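Local coordinates for protein laccase (Botrytis aclada, PDB 3SQR) that oxidises phenolic substrates such as hydroquinones at the expense of dioxygen, as a multicopper oxidase probably active in lignin degradation, at residues A[114-125]-A[144-155]; A[430-440]-A[537-545]. One frame throughout, in Å; residues are numbered along the deposited sequence.

Interaction 1: A[114-125]-A[144-155]; sequences NNLEHNGTSIHW and QCPIAPGDTLTY. With NAG (2-acetamido-2-deoxy-beta-D-glucopyranose), chain H; NAG (2-acetamido-2-deoxy-beta-D-glucopyranose), chain B.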
loop_
_atom_site.group_PDB
_atom_site.type_symbol
_atom_site.label_atom_id
_atom_site.label_comp_id
_atom_site.label_asym_id
_atom_site.label_seq_id
_atom_site.Cartn_x
_atom_site.Cartn_y
_atom_site.Cartn_z
ATOM N N ASN A 114 -15.511 -7.734 -12.583
ATOM C CA ASN A 114 -16.233 -7.394 -11.391
ATOM C C ASN A 114 -17.426 -8.288 -11.252
ATOM O O ASN A 114 -18.445 -8.052 -11.862
ATOM C CB ASN A 114 -16.724 -5.923 -11.370
ATOM C CG ASN A 114 -17.389 -5.569 -10.120
ATOM O OD1 ASN A 114 -17.457 -6.376 -9.173
ATOM N ND2 ASN A 114 -17.850 -4.281 -10.023
ATOM N N ASN A 115 -17.326 -9.257 -10.373
ATOM C CA ASN A 115 -18.458 -10.129 -10.053
ATOM C C ASN A 115 -19.173 -9.822 -8.742
ATOM O O ASN A 115 -19.875 -10.688 -8.186
ATOM C CB ASN A 115 -18.037 -11.590 -10.154
ATOM C CG ASN A 115 -17.796 -12.001 -11.570
ATOM O OD1 ASN A 115 -18.648 -11.764 -12.474
ATOM N ND2 ASN A 115 -16.593 -12.550 -11.825
ATOM N N LEU A 116 -19.013 -8.596 -8.246
ATOM C CA LEU A 116 -19.829 -8.092 -7.181
ATOM C C LEU A 116 -21.129 -7.638 -7.849
ATOM O O LEU A 116 -21.118 -7.297 -9.041
ATOM C CB LEU A 116 -19.180 -6.892 -6.507
ATOM C CG LEU A 116 -17.801 -7.215 -5.899
ATOM C CD1 LEU A 116 -17.250 -5.808 -5.482
ATOM C CD2 LEU A 116 -17.868 -8.247 -4.767
ATOM N N GLU A 117 -22.210 -7.676 -7.088
ATOM C CA GLU A 117 -23.475 -7.190 -7.615
ATOM C C GLU A 117 -23.723 -5.701 -7.367
ATOM O O GLU A 117 -24.369 -5.052 -8.184
ATOM C CB GLU A 117 -24.619 -7.993 -6.987
ATOM C CG GLU A 117 -24.719 -9.412 -7.515
ATOM C CD GLU A 117 -26.158 -9.908 -7.520
ATOM O OE1 GLU A 117 -26.860 -9.759 -6.474
ATOM O OE2 GLU A 117 -26.589 -10.396 -8.599
ATOM N N HIS A 118 -23.219 -5.171 -6.253
ATOM C CA HIS A 118 -23.678 -3.862 -5.719
ATOM C C HIS A 118 -22.570 -2.816 -5.506
ATOM O O HIS A 118 -22.789 -1.829 -4.815
ATOM C CB HIS A 118 -24.468 -4.081 -4.410
ATOM C CG HIS A 118 -25.653 -4.980 -4.572
ATOM N ND1 HIS A 118 -26.582 -4.808 -5.576
ATOM C CD2 HIS A 118 -26.045 -6.070 -3.876
ATOM C CE1 HIS A 118 -27.499 -5.763 -5.490
ATOM N NE2 HIS A 118 -27.201 -6.539 -4.465
ATOM N N ASN A 119 -21.359 -3.080 -6.017
ATOM C CA ASN A 119 -20.285 -2.079 -6.037
ATOM C C ASN A 119 -19.631 -2.117 -7.404
ATOM O O ASN A 119 -19.458 -3.211 -7.974
ATOM C CB ASN A 119 -19.112 -2.393 -5.053
ATOM C CG ASN A 119 -19.385 -2.187 -3.608
ATOM O OD1 ASN A 119 -18.558 -2.554 -2.816
ATOM N ND2 ASN A 119 -20.517 -1.592 -3.225
ATOM N N GLY A 120 -19.215 -0.965 -7.910
ATOM C CA GLY A 120 -18.133 -0.889 -8.873
ATOM C C GLY A 120 -16.862 -1.432 -8.189
ATOM O O GLY A 120 -16.848 -1.685 -7.015
ATOM N N THR A 121 -15.792 -1.483 -8.955
ATOM C CA THR A 121 -14.487 -1.775 -8.364
ATOM C C THR A 121 -13.426 -1.199 -9.307
ATOM O O THR A 121 -13.665 -0.844 -10.423
ATOM C CB THR A 121 -14.304 -3.251 -8.109
ATOM O OG1 THR A 121 -13.190 -3.444 -7.190
ATOM C CG2 THR A 121 -14.035 -4.040 -9.418
ATOM N N SER A 122 -12.182 -1.191 -8.862
ATOM C CA SER A 122 -11.127 -0.565 -9.605
ATOM C C SER A 122 -9.882 -1.008 -8.894
ATOM O O SER A 122 -9.801 -0.787 -7.698
ATOM C CB SER A 122 -11.200 0.938 -9.442
ATOM O OG SER A 122 -10.261 1.501 -10.311
ATOM N N ILE A 123 -8.935 -1.594 -9.611
ATOM C CA ILE A 123 -7.810 -2.270 -8.961
ATOM C C ILE A 123 -6.555 -1.515 -9.228
ATOM O O ILE A 123 -6.197 -1.297 -10.391
ATOM C CB ILE A 123 -7.642 -3.692 -9.466
ATOM C CG1 ILE A 123 -8.953 -4.439 -9.412
ATOM C CG2 ILE A 123 -6.504 -4.466 -8.646
ATOM C CD1 ILE A 123 -9.735 -4.434 -8.132
ATOM N N HIS A 124 -5.876 -1.160 -8.134
ATOM C CA HIS A 124 -4.628 -0.450 -8.138
ATOM C C HIS A 124 -3.449 -1.425 -7.812
ATOM O O HIS A 124 -3.538 -2.312 -7.019
ATOM C CB HIS A 124 -4.663 0.698 -7.138
ATOM C CG HIS A 124 -3.339 1.339 -6.904
ATOM N ND1 HIS A 124 -2.675 2.041 -7.891
ATOM C CD2 HIS A 124 -2.589 1.460 -5.779
ATOM C CE1 HIS A 124 -1.517 2.474 -7.406
ATOM N NE2 HIS A 124 -1.454 2.161 -6.121
ATOM N N TRP A 125 -2.359 -1.169 -8.487
ATOM C CA TRP A 125 -1.130 -2.001 -8.416
ATOM C C TRP A 125 -0.174 -1.122 -7.631
ATOM O O TRP A 125 0.377 -0.141 -8.152
ATOM C CB TRP A 125 -0.680 -2.359 -9.849
ATOM C CG TRP A 125 -1.872 -2.655 -10.706
ATOM C CD1 TRP A 125 -2.565 -1.759 -11.514
ATOM C CD2 TRP A 125 -2.600 -3.874 -10.764
ATOM N NE1 TRP A 125 -3.649 -2.376 -12.034
ATOM C CE2 TRP A 125 -3.729 -3.647 -11.555
ATOM C CE3 TRP A 125 -2.462 -5.130 -10.122
ATOM C CZ2 TRP A 125 -4.683 -4.589 -11.753
ATOM C CZ3 TRP A 125 -3.427 -6.086 -10.315
ATOM C CH2 TRP A 125 -4.534 -5.828 -11.151
ATOM N N GLN A 144 -9.671 6.059 -14.134
ATOM C CA GLN A 144 -10.742 5.303 -14.754
ATOM C C GLN A 144 -12.073 5.563 -14.085
ATOM O O GLN A 144 -12.155 6.007 -12.943
ATOM C CB GLN A 144 -10.521 3.797 -14.644
ATOM C CG GLN A 144 -10.463 3.249 -13.256
ATOM C CD GLN A 144 -10.313 1.737 -13.260
ATOM O OE1 GLN A 144 -9.179 1.226 -13.229
ATOM N NE2 GLN A 144 -11.421 1.022 -13.353
ATOM N N CYS A 145 -13.135 5.198 -14.781
ATOM C CA CYS A 145 -14.407 4.987 -14.169
ATOM C C CYS A 145 -14.314 3.606 -13.482
ATOM O O CYS A 145 -13.551 2.745 -13.932
ATOM C CB CYS A 145 -15.543 4.918 -15.188
ATOM S SG CYS A 145 -15.838 6.541 -16.006
ATOM N N PRO A 146 -15.165 3.396 -12.494
ATOM C CA PRO A 146 -15.255 2.098 -11.917
ATOM C C PRO A 146 -15.675 1.060 -12.935
ATOM O O PRO A 146 -16.388 1.335 -13.916
ATOM C CB PRO A 146 -16.254 2.263 -10.799
ATOM C CG PRO A 146 -16.268 3.738 -10.514
ATOM C CD PRO A 146 -16.073 4.331 -11.812
ATOM N N ILE A 147 -15.214 -0.155 -12.699
ATOM C CA ILE A 147 -15.669 -1.327 -13.445
ATOM C C ILE A 147 -17.051 -1.724 -12.905
ATOM O O ILE A 147 -17.230 -2.054 -11.705
ATOM C CB ILE A 147 -14.744 -2.555 -13.250
ATOM C CG1 ILE A 147 -13.294 -2.173 -13.575
ATOM C CG2 ILE A 147 -15.221 -3.734 -14.158
ATOM C CD1 ILE A 147 -12.200 -3.240 -13.093
ATOM N N ALA A 148 -18.064 -1.644 -13.756
ATOM C CA ALA A 148 -19.376 -1.961 -13.289
ATOM C C ALA A 148 -19.521 -3.466 -13.004
ATOM O O ALA A 148 -18.834 -4.254 -13.619
ATOM C CB ALA A 148 -20.432 -1.530 -14.381
ATOM N N PRO A 149 -20.443 -3.849 -12.122
ATOM C CA PRO A 149 -20.826 -5.238 -11.937
ATOM C C PRO A 149 -21.040 -5.936 -13.262
ATOM O O PRO A 149 -21.749 -5.435 -14.188
ATOM C CB PRO A 149 -22.093 -5.143 -11.084
ATOM C CG PRO A 149 -21.817 -4.017 -10.202
ATOM C CD PRO A 149 -21.164 -3.012 -11.165
ATOM N N GLY A 150 -20.337 -7.055 -13.394
ATOM C CA GLY A 150 -20.387 -7.891 -14.602
ATOM C C GLY A 150 -19.473 -7.447 -15.717
ATOM O O GLY A 150 -19.315 -8.183 -16.674
ATOM N N ASP A 151 -18.842 -6.252 -15.635
ATOM C CA ASP A 151 -17.945 -5.840 -16.642
ATOM C C ASP A 151 -16.514 -6.366 -16.303
ATOM O O ASP A 151 -16.231 -6.759 -15.162
ATOM C CB ASP A 151 -17.950 -4.336 -16.751
ATOM C CG ASP A 151 -17.357 -3.841 -18.029
ATOM O OD1 ASP A 151 -17.167 -4.643 -18.965
ATOM O OD2 ASP A 151 -17.082 -2.610 -18.125
ATOM N N THR A 152 -15.672 -6.315 -17.312
ATOM C CA THR A 152 -14.265 -6.656 -17.267
ATOM C C THR A 152 -13.411 -5.499 -17.773
ATOM O O THR A 152 -13.739 -4.864 -18.794
ATOM C CB THR A 152 -13.972 -7.947 -18.056
ATOM O OG1 THR A 152 -14.757 -9.006 -17.479
ATOM C CG2 THR A 152 -12.422 -8.286 -18.016
ATOM N N LEU A 153 -12.285 -5.264 -17.076
ATOM C CA LEU A 153 -11.306 -4.330 -17.530
ATOM C C LEU A 153 -10.014 -5.066 -17.502
ATOM O O LEU A 153 -9.697 -5.603 -16.466
ATOM C CB LEU A 153 -11.196 -3.141 -16.606
ATOM C CG LEU A 153 -10.153 -2.110 -16.996
ATOM C CD1 LEU A 153 -10.166 -1.619 -18.496
ATOM C CD2 LEU A 153 -10.247 -0.945 -15.976
ATOM N N THR A 154 -9.311 -5.018 -18.628
ATOM C CA THR A 154 -7.964 -5.636 -18.740
ATOM C C THR A 154 -6.891 -4.584 -18.499
ATOM O O THR A 154 -6.655 -3.707 -19.301
ATOM C CB THR A 154 -7.791 -6.323 -20.083
ATOM O OG1 THR A 154 -8.827 -7.318 -20.217
ATOM C CG2 THR A 154 -6.355 -6.999 -20.184
ATOM N N TYR A 155 -6.185 -4.735 -17.389
ATOM C CA TYR A 155 -5.093 -3.851 -17.065
ATOM C C TYR A 155 -3.850 -4.375 -17.748
ATOM O O TYR A 155 -3.602 -5.566 -17.762
ATOM C CB TYR A 155 -4.904 -3.781 -15.562
ATOM C CG TYR A 155 -6.062 -3.141 -14.787
ATOM C CD1 TYR A 155 -7.227 -3.841 -14.447
ATOM C CD2 TYR A 155 -5.994 -1.830 -14.401
ATOM C CE1 TYR A 155 -8.242 -3.270 -13.726
ATOM C CE2 TYR A 155 -6.977 -1.261 -13.690
ATOM C CZ TYR A 155 -8.118 -1.942 -13.348
ATOM O OH TYR A 155 -9.095 -1.312 -12.591
HETATM C C1 NAG H . -22.350 -9.114 -1.301
HETATM C C2 NAG H . -23.136 -7.914 -1.742
HETATM C C3 NAG H . -24.048 -7.477 -0.621
HETATM C C4 NAG H . -24.953 -8.612 -0.145
HETATM C C5 NAG H . -24.047 -9.783 0.185
HETATM C C6 NAG H . -24.896 -10.976 0.641
HETATM C C7 NAG H . -21.831 -6.385 -3.075
HETATM C C8 NAG H . -20.847 -5.264 -3.003
HETATM N N2 NAG H . -22.208 -6.820 -1.934
HETATM O O3 NAG H . -24.778 -6.369 -1.061
HETATM O O4 NAG H . -25.617 -8.190 1.037
HETATM O O5 NAG H . -23.313 -10.124 -0.985
HETATM O O6 NAG H . -25.672 -11.394 -0.462
HETATM O O7 NAG H . -22.211 -6.827 -4.142
HETATM C C1 NAG B . -20.807 -1.386 -1.847
HETATM C C2 NAG B . -21.546 -0.157 -1.384
HETATM C C3 NAG B . -21.845 -0.035 0.101
HETATM C C4 NAG B . -22.544 -1.302 0.519
HETATM C C5 NAG B . -21.759 -2.536 0.018
HETATM C C6 NAG B . -22.534 -3.830 0.174
HETATM C C7 NAG B . -21.079 1.499 -3.163
HETATM C C8 NAG B . -20.374 2.810 -3.398
HETATM N N2 NAG B . -20.966 1.062 -1.897
HETATM O O3 NAG B . -22.618 1.139 0.292
HETATM O O4 NAG B . -22.637 -1.431 1.906
HETATM O O5 NAG B . -21.480 -2.494 -1.356
HETATM O O6 NAG B . -21.619 -4.899 0.227
HETATM O O7 NAG B . -21.696 0.959 -4.076
#
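In the first cupredoxin domain, the loop leading to His124, a probable type 2 copper ligand, is tied to the type II turn Ala148–Asp151 and the residues before it, with Asn114 making several of the bonds. Asn114 N donates to Asp151 O (2.8 Å), while Asn114 O takes the N-H of Gly150. With CG anti to the backbone N (chi1 -177°), the side-chain amide is swung in among loop carbonyls. Asn114 ND2 gives one hydrogen to Ile147 O at 2.9 Å and the other to Asn119 O at 2.8 Å, aimed at a lone pair of that carbonyl; OD1 receives Leu116 N in an Asx turn. Ile147 N donates to Thr121 O (2.8 Å). Pro149 pushes its ring among the carbonyls of the 116–119 loop, its CG 3.3 Å from Asn119 O. Further on, Tyr155 OH accepts a nearly straight bond from Ile123 N (3.0 Å, 173°) and donates to Gln144 OE1. The Trp125 edge stands over one face of Tyr155 in an offset edge-to-face pair, planes at 69°; Leu153 backs the opposite face. Asn119 carries an N-linked sugar, and His118 N donates to the acetyl O7 of a second. The three side-chain bonds of Asn114 thus fix its amide's rotation, and Tyr155 OH, both donor and acceptor, grips the backbone at Ile123, the residue before His124.

Interaction 2: A[430-440]-A[537-545]; sequences FPTEYNVVALE and AMQFVESQS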
loop_
_atom_site.group_PDB
_atom_site.type_symbol
_atom_site.label_atom_id
_atom_site.label_comp_id
_atom_site.label_asym_id
_atom_site.label_seq_id
_atom_site.Cartn_x
_atom_site.Cartn_y
_atom_site.Cartn_z
ATOM N N PHE A 430 -10.091 21.954 -12.962
ATOM C CA PHE A 430 -10.750 20.808 -12.396
ATOM C C PHE A 430 -11.603 21.236 -11.223
ATOM O O PHE A 430 -11.382 22.322 -10.670
ATOM C CB PHE A 430 -9.607 19.823 -11.986
ATOM C CG PHE A 430 -8.809 19.377 -13.164
ATOM C CD1 PHE A 430 -9.335 18.458 -14.049
ATOM C CD2 PHE A 430 -7.562 19.909 -13.417
ATOM C CE1 PHE A 430 -8.588 18.048 -15.171
ATOM C CE2 PHE A 430 -6.840 19.536 -14.538
ATOM C CZ PHE A 430 -7.342 18.595 -15.408
ATOM N N PRO A 431 -12.604 20.454 -10.860
ATOM C CA PRO A 431 -13.355 20.853 -9.685
ATOM C C PRO A 431 -12.480 21.086 -8.480
ATOM O O PRO A 431 -11.501 20.348 -8.277
ATOM C CB PRO A 431 -14.325 19.682 -9.468
ATOM C CG PRO A 431 -14.454 19.056 -10.761
ATOM C CD PRO A 431 -13.176 19.249 -11.476
ATOM N N THR A 432 -12.827 22.080 -7.655
ATOM C CA THR A 432 -12.090 22.340 -6.456
ATOM C C THR A 432 -11.904 21.065 -5.628
ATOM O O THR A 432 -10.829 20.805 -5.085
ATOM C CB THR A 432 -12.788 23.417 -5.615
ATOM O OG1 THR A 432 -12.771 24.617 -6.404
ATOM C CG2 THR A 432 -12.063 23.626 -4.310
ATOM N N GLU A 433 -12.943 20.280 -5.546
ATOM C CA GLU A 433 -12.877 19.099 -4.670
ATOM C C GLU A 433 -12.112 17.931 -5.266
ATOM O O GLU A 433 -11.986 16.890 -4.631
ATOM C CB GLU A 433 -14.271 18.689 -4.267
ATOM C CG GLU A 433 -15.131 18.193 -5.396
ATOM C CD GLU A 433 -15.906 19.290 -6.244
ATOM O OE1 GLU A 433 -15.696 20.549 -6.163
ATOM O OE2 GLU A 433 -16.735 18.798 -7.024
ATOM N N TYR A 434 -11.591 18.084 -6.481
ATOM C CA TYR A 434 -10.668 17.126 -7.027
ATOM C C TYR A 434 -9.276 17.375 -6.455
ATOM O O TYR A 434 -8.362 16.556 -6.700
ATOM C CB TYR A 434 -10.698 17.183 -8.581
ATOM C CG TYR A 434 -11.709 16.269 -9.195
ATOM C CD1 TYR A 434 -13.001 16.193 -8.698
ATOM C CD2 TYR A 434 -11.392 15.426 -10.276
ATOM C CE1 TYR A 434 -13.885 15.391 -9.225
ATOM C CE2 TYR A 434 -12.290 14.584 -10.785
ATOM C CZ TYR A 434 -13.579 14.586 -10.272
ATOM O OH TYR A 434 -14.591 13.755 -10.774
ATOM N N ASN A 435 -9.064 18.490 -5.720
ATOM C CA ASN A 435 -7.783 18.808 -5.112
ATOM C C ASN A 435 -6.577 18.672 -6.059
ATOM O O ASN A 435 -5.484 18.162 -5.694
ATOM C CB ASN A 435 -7.610 17.995 -3.842
ATOM C CG ASN A 435 -8.544 18.422 -2.767
ATOM O OD1 ASN A 435 -9.334 19.358 -2.958
ATOM N ND2 ASN A 435 -8.462 17.774 -1.616
ATOM N N VAL A 436 -6.717 19.230 -7.265
ATOM C CA VAL A 436 -5.674 19.099 -8.282
ATOM C C VAL A 436 -4.559 20.085 -8.027
ATOM O O VAL A 436 -4.782 21.280 -7.873
ATOM C CB VAL A 436 -6.188 19.228 -9.749
ATOM C CG1 VAL A 436 -5.013 19.313 -10.717
ATOM C CG2 VAL A 436 -7.084 18.083 -10.080
ATOM N N VAL A 437 -3.341 19.597 -8.003
ATOM C CA VAL A 437 -2.193 20.458 -8.131
ATOM C C VAL A 437 -1.618 20.176 -9.513
ATOM O O VAL A 437 -1.246 19.032 -9.839
ATOM C CB VAL A 437 -1.129 20.148 -7.109
ATOM C CG1 VAL A 437 0.156 20.898 -7.401
ATOM C CG2 VAL A 437 -1.631 20.400 -5.683
ATOM N N ALA A 438 -1.487 21.226 -10.314
ATOM C CA ALA A 438 -0.903 21.086 -11.646
ATOM C C ALA A 438 0.605 21.162 -11.547
ATOM O O ALA A 438 1.143 22.040 -10.880
ATOM C CB ALA A 438 -1.445 22.213 -12.641
ATOM N N LEU A 439 1.289 20.232 -12.172
ATOM C CA LEU A 439 2.733 20.240 -12.215
ATOM C C LEU A 439 3.135 20.371 -13.678
ATOM O O LEU A 439 2.643 19.658 -14.554
ATOM C CB LEU A 439 3.341 18.961 -11.645
ATOM C CG LEU A 439 2.987 18.600 -10.200
ATOM C CD1 LEU A 439 3.617 17.236 -9.859
ATOM C CD2 LEU A 439 3.438 19.629 -9.238
ATOM N N GLU A 440 4.061 21.275 -13.937
ATOM C CA GLU A 440 4.543 21.481 -15.320
ATOM C C GLU A 440 5.990 21.846 -15.161
ATOM O O GLU A 440 6.340 22.525 -14.196
ATOM C CB GLU A 440 3.806 22.636 -16.021
ATOM C CG GLU A 440 2.372 22.399 -16.381
ATOM C CD GLU A 440 2.159 21.387 -17.506
ATOM O OE1 GLU A 440 3.120 20.899 -18.170
ATOM O OE2 GLU A 440 0.981 21.067 -17.696
ATOM N N ALA A 537 -6.663 13.566 0.742
ATOM C CA ALA A 537 -6.139 13.223 -0.536
ATOM C C ALA A 537 -6.075 14.444 -1.419
ATOM O O ALA A 537 -6.879 15.349 -1.280
ATOM C CB ALA A 537 -7.044 12.136 -1.184
ATOM N N MET A 538 -5.151 14.409 -2.378
ATOM C CA MET A 538 -5.120 15.341 -3.445
ATOM C C MET A 538 -4.559 14.612 -4.673
ATOM O O MET A 538 -4.393 13.397 -4.649
ATOM C CB MET A 538 -4.333 16.573 -3.068
ATOM C CG MET A 538 -2.977 16.258 -2.498
ATOM S SD MET A 538 -1.882 15.754 -3.713
ATOM C CE MET A 538 -1.710 17.322 -4.656
ATOM N N GLN A 539 -4.385 15.309 -5.764
ATOM C CA GLN A 539 -3.821 14.676 -6.927
ATOM C C GLN A 539 -3.029 15.661 -7.738
ATOM O O GLN A 539 -3.325 16.836 -7.756
ATOM C CB GLN A 539 -4.904 13.986 -7.768
ATOM C CG GLN A 539 -5.890 14.934 -8.441
ATOM C CD GLN A 539 -7.041 14.197 -9.083
ATOM O OE1 GLN A 539 -6.879 13.477 -10.063
ATOM N NE2 GLN A 539 -8.225 14.398 -8.528
ATOM N N PHE A 540 -1.977 15.138 -8.375
ATOM C CA PHE A 540 -1.126 15.917 -9.235
ATOM C C PHE A 540 -1.514 15.645 -10.662
ATOM O O PHE A 540 -1.557 14.502 -11.089
ATOM C CB PHE A 540 0.342 15.558 -9.016
ATOM C CG PHE A 540 0.800 15.813 -7.631
ATOM C CD1 PHE A 540 1.186 17.079 -7.229
ATOM C CD2 PHE A 540 0.830 14.779 -6.686
ATOM C CE1 PHE A 540 1.585 17.336 -5.979
ATOM C CE2 PHE A 540 1.272 15.018 -5.356
ATOM C CZ PHE A 540 1.640 16.277 -4.998
ATOM N N VAL A 541 -1.839 16.715 -11.404
ATOM C CA VAL A 541 -2.050 16.572 -12.824
ATOM C C VAL A 541 -0.748 17.075 -13.351
ATOM O O VAL A 541 -0.405 18.288 -13.283
ATOM C CB VAL A 541 -3.285 17.301 -13.348
ATOM C CG1 VAL A 541 -3.240 17.355 -14.926
ATOM C CG2 VAL A 541 -4.610 16.621 -12.797
ATOM N N GLU A 542 0.060 16.105 -13.736
ATOM C CA GLU A 542 1.411 16.278 -14.141
ATOM C C GLU A 542 1.578 16.301 -15.664
ATOM O O GLU A 542 1.287 15.328 -16.361
ATOM C CB GLU A 542 2.270 15.090 -13.580
ATOM C CG GLU A 542 3.739 15.168 -13.933
ATOM C CD GLU A 542 4.515 14.052 -13.305
ATOM O OE1 GLU A 542 3.942 13.427 -12.399
ATOM O OE2 GLU A 542 5.572 13.724 -13.810
ATOM N N SER A 543 2.105 17.409 -16.163
ATOM C CA SER A 543 2.456 17.484 -17.593
ATOM C C SER A 543 1.299 17.034 -18.458
ATOM O O SER A 543 1.424 16.190 -19.356
ATOM C CB SER A 543 3.715 16.678 -17.855
ATOM O OG SER A 543 4.733 17.181 -17.034
ATOM N N GLN A 544 0.135 17.615 -18.201
ATOM C CA GLN A 544 -1.062 17.182 -18.811
ATOM C C GLN A 544 -0.974 16.959 -20.330
ATOM O O GLN A 544 -1.500 15.987 -20.862
ATOM C CB GLN A 544 -2.179 18.212 -18.528
ATOM C CG GLN A 544 -3.448 17.755 -19.061
ATOM C CD GLN A 544 -4.575 18.572 -18.580
ATOM O OE1 GLN A 544 -4.489 19.188 -17.511
ATOM N NE2 GLN A 544 -5.664 18.567 -19.326
ATOM N N SER A 545 -0.377 17.906 -21.007
ATOM C CA SER A 545 -0.466 17.890 -22.473
ATOM C C SER A 545 0.546 16.872 -22.997
ATOM O O SER A 545 0.520 16.506 -24.192
ATOM C CB SER A 545 -0.197 19.293 -23.036
ATOM O OG SER A 545 1.144 19.676 -22.768
HETATM O O HOH W 1 -0.383 19.502 -15.919
HETATM O O HOH W 2 2.980 18.817 -20.583
HETATM O O HOH W 3 5.849 19.316 -17.683
#
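The Phe430 ring has the methyl CG2 of Val541 over one face and Gln544 OE1 at its edge, in plane, 3.6 Å from CZ. Pro431 CD lies over one face of Tyr434. Phe540 carries the Met538 methyl over one face, and Tyr451 and Phe514 meet it edge-to-face. The two segments pair as parallel strands, 436-439 being an edge strand of a five-stranded sheet in the third cupredoxin domain. Backbone bonds alternate along them, from Gln539 N to Asn435 O through to Ser543 N to Leu439 O. Side chains fall on two faces: Val436, Ala438, Gln539 and Val541 on one, Val437, Leu439, Phe540 and Glu542 on the other. Val436 CG1 packs closely on Val541 CG2 (3.4 Å), and Leu439 CD1 leans on Phe540 CD1 at 3.6 Å. Two side-chain amides lengthen the ladder: Asn435 ND2 reaches Ala537 O at 2.9 Å, and its OD1 is taken by Ser409. The Gln539 chain, extended beyond CG (chi2 -172°), lies alongside Tyr434 with amide and ring planes 8° apart, while Thr419 holds OE1. Gln539 NE2 donates to Tyr434 O at 2.8 Å, within the plane of that carbonyl and toward one of its lone pairs.

Interaction 1 precedes interaction 2 in the sequence, and the two belong to different cupredoxin domains, the first and the third. Their centres lie about 24 Å apart and their nearest atoms about 8 Å apart. They share no sheet: interaction 1 joins loops at the ends of two first-domain sheets, whereas 430-440 and 537-545 are neighbours within one sheet of the third. Interaction 1 holds His124, a probable ligand of the trinuclear cluster between these domains; strand 537-542 lies beside strand 520-526, which carries His525, a ligand of that cluster, and Cys526, a ligand of the type 1 copper inside the third domain. The disulfide Cys145–Cys561 further ties the first domain to helix 551-567.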